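Local coordinates for transcriptional regulator, LacI family (Corynebacterium glutamicum, PDB 3H5T), which activates transcription of the inositol phosphate synthase gene ino1 in an inositol-dependent manner, binding a palindromic promoter motif and regulating cell wall biogenesis, at residues P243-W248 / A259-E264. Residues are numbered along the deposited sequence; the frame is centred on the assembly and turned at random.
Sequences PIMECW and AKELLE
In the effector-binding domain of this LacI-family regulator, strand 244-247 and helix 252-265 form the first half of a beta-alpha-beta unit, and Met-245 and Leu-262 carry the packing of the helix on its own strand. Their CA atoms lie 6.7 Å apart, the nearest pair of the two segments. Leu-262 points from the helix toward the strand: with CG anti to its backbone N (chi1 177°), its CD1 rests 3.8 Å from CG of Met-245. The same methyl meets Pro-243, the two side chains crossing at about a right angle; the proline ring suits this place as a rigid apolar surface, with Pro-243 CB and CG both 4.1 Å from Leu-262 CD1. Met-245 suits its place because it is long, slender and flexible. Bent at chi2 (-148°), it lays its sulfur against both Leu-262 and Glu-261, with SD 4.0 Å from Leu-262 CB, and its terminal methyl CE continues along the helix to the carboxylate. There the side chains of Met-245 and Glu-261 cross at about a right angle. Glu-261 extends beyond CG, its aliphatic part passing near the sulfur; its OE2 lies 3.3 Å from Met-245 CE and 3.5 Å from Met-245 SD. Glutamate can thus pair an apolar stem with a polar end where it is partly exposed, whereas Leu-262 and Met-245 are buried. No hydrogen bond joins the segments, so side-chain packing alone makes the direct contact. Beyond it, Met-245 and Leu-262 both touch Leu-195 of the adjacent parallel strand 192-197, to which Pro-243 and Met-245 are also joined by backbone hydrogen bonds, while Ala-259 and Leu-263 pack against helix 277-289.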
loop_
_atom_site.group_PDB
_atom_site.type_symbol
_atom_site.label_atom_id
_atom_site.label_comp_id
_atom_site.label_asym_id
_atom_site.label_seq_id
_atom_site.Cartn_x
_atom_site.Cartn_y
_atom_site.Cartn_z
ATOM N N PRO A 243 19.155 -9.542 -14.938
ATOM C CA PRO A 243 18.414 -8.496 -15.648
ATOM C C PRO A 243 17.325 -7.857 -14.781
ATOM O O PRO A 243 16.676 -8.533 -13.982
ATOM C CB PRO A 243 17.847 -9.243 -16.848
ATOM C CG PRO A 243 17.605 -10.611 -16.292
ATOM C CD PRO A 243 18.854 -10.872 -15.492
ATOM N N ILE A 244 17.133 -6.552 -14.951
ATOM C CA ILE A 244 16.144 -5.801 -14.186
ATOM C C ILE A 244 15.285 -4.917 -15.086
ATOM O O ILE A 244 15.781 -3.960 -15.671
ATOM C CB ILE A 244 16.845 -4.906 -13.133
ATOM C CG1 ILE A 244 17.597 -5.785 -12.130
ATOM C CG2 ILE A 244 15.824 -4.022 -12.422
ATOM C CD1 ILE A 244 18.474 -5.013 -11.172
ATOM N N MET A 245 13.999 -5.233 -15.199
ATOM C CA MET A 245 13.107 -4.425 -16.020
ATOM C C MET A 245 12.064 -3.693 -15.179
ATOM O O MET A 245 11.718 -4.122 -14.079
ATOM C CB MET A 245 12.426 -5.286 -17.089
ATOM C CG MET A 245 13.406 -5.819 -18.137
ATOM S SD MET A 245 12.679 -6.000 -19.761
ATOM C CE MET A 245 14.129 -6.432 -20.692
ATOM N N GLU A 246 11.562 -2.583 -15.713
ATOM C CA GLU A 246 10.586 -1.767 -15.007
ATOM C C GLU A 246 9.466 -1.236 -15.894
ATOM O O GLU A 246 9.592 -1.191 -17.116
ATOM C CB GLU A 246 11.316 -0.589 -14.338
ATOM C CG GLU A 246 10.738 0.803 -14.609
ATOM C CD GLU A 246 11.589 1.927 -14.026
ATOM O OE1 GLU A 246 12.830 1.870 -14.155
ATOM O OE2 GLU A 246 11.022 2.878 -13.452
ATOM N N CYS A 247 8.354 -0.867 -15.263
ATOM C CA CYS A 247 7.238 -0.263 -15.969
ATOM C C CYS A 247 6.912 1.000 -15.184
ATOM O O CYS A 247 6.491 0.951 -14.025
ATOM C CB CYS A 247 6.028 -1.214 -16.073
ATOM S SG CYS A 247 5.341 -1.916 -14.567
ATOM N N TRP A 248 7.158 2.142 -15.812
ATOM C CA TRP A 248 6.933 3.430 -15.172
ATOM C C TRP A 248 5.508 3.575 -14.637
ATOM O O TRP A 248 5.293 4.093 -13.540
ATOM C CB TRP A 248 7.241 4.544 -16.161
ATOM C CG TRP A 248 7.608 5.820 -15.508
ATOM C CD1 TRP A 248 8.767 6.095 -14.854
ATOM C CD2 TRP A 248 6.822 7.012 -15.460
ATOM N NE1 TRP A 248 8.757 7.393 -14.403
ATOM C CE2 TRP A 248 7.572 7.978 -14.760
ATOM C CE3 TRP A 248 5.550 7.358 -15.942
ATOM C CZ2 TRP A 248 7.097 9.276 -14.528
ATOM C CZ3 TRP A 248 5.075 8.648 -15.710
ATOM C CH2 TRP A 248 5.851 9.591 -15.007
ATOM N N ALA A 259 6.467 -7.894 -18.381
ATOM C CA ALA A 259 6.732 -9.298 -18.071
ATOM C C ALA A 259 7.054 -10.057 -19.360
ATOM O O ALA A 259 7.938 -10.909 -19.391
ATOM C CB ALA A 259 5.531 -9.921 -17.384
ATOM N N LYS A 260 6.334 -9.736 -20.429
ATOM C CA LYS A 260 6.567 -10.381 -21.708
ATOM C C LYS A 260 7.979 -10.065 -22.198
ATOM O O LYS A 260 8.726 -10.960 -22.578
ATOM C CB LYS A 260 5.535 -9.902 -22.736
ATOM C CG LYS A 260 5.849 -10.297 -24.170
ATOM C CD LYS A 260 4.856 -9.687 -25.157
ATOM C CE LYS A 260 3.448 -10.199 -24.916
ATOM N NZ LYS A 260 2.475 -9.711 -25.937
ATOM N N GLU A 261 8.351 -8.791 -22.163
ATOM C CA GLU A 261 9.668 -8.373 -22.632
ATOM C C GLU A 261 10.833 -9.062 -21.918
ATOM O O GLU A 261 11.794 -9.482 -22.554
ATOM C CB GLU A 261 9.821 -6.857 -22.491
ATOM C CG GLU A 261 10.810 -6.269 -23.474
ATOM C CD GLU A 261 11.277 -4.891 -23.089
ATOM O OE1 GLU A 261 10.424 -4.007 -22.860
ATOM O OE2 GLU A 261 12.508 -4.696 -23.022
ATOM N N LEU A 262 10.746 -9.167 -20.598
ATOM C CA LEU A 262 11.799 -9.785 -19.798
ATOM C C LEU A 262 11.979 -11.279 -20.074
ATOM O O LEU A 262 13.103 -11.767 -20.197
ATOM C CB LEU A 262 11.497 -9.590 -18.308
ATOM C CG LEU A 262 12.469 -10.239 -17.326
ATOM C CD1 LEU A 262 13.768 -9.472 -17.325
ATOM C CD2 LEU A 262 11.866 -10.254 -15.939
ATOM N N LEU A 263 10.864 -11.999 -20.153
ATOM C CA LEU A 263 10.892 -13.438 -20.385
ATOM C C LEU A 263 11.148 -13.762 -21.848
ATOM O O LEU A 263 11.646 -14.835 -22.178
ATOM C CB LEU A 263 9.567 -14.062 -19.934
ATOM C CG LEU A 263 9.254 -13.848 -18.451
ATOM C CD1 LEU A 263 7.904 -14.454 -18.115
ATOM C CD2 LEU A 263 10.370 -14.462 -17.602
ATOM N N GLU A 264 10.798 -12.821 -22.715
ATOM C CA GLU A 264 10.986 -12.968 -24.149
ATOM C C GLU A 264 12.448 -12.643 -24.470
ATOM O O GLU A 264 13.038 -13.218 -25.383
ATOM C CB GLU A 264 10.051 -12.002 -24.883
ATOM C CG GLU A 264 9.318 -12.590 -26.067
ATOM C CD GLU A 264 8.174 -11.710 -26.527
ATOM O OE1 GLU A 264 8.384 -10.489 -26.705
ATOM O OE2 GLU A 264 7.060 -12.239 -26.715
#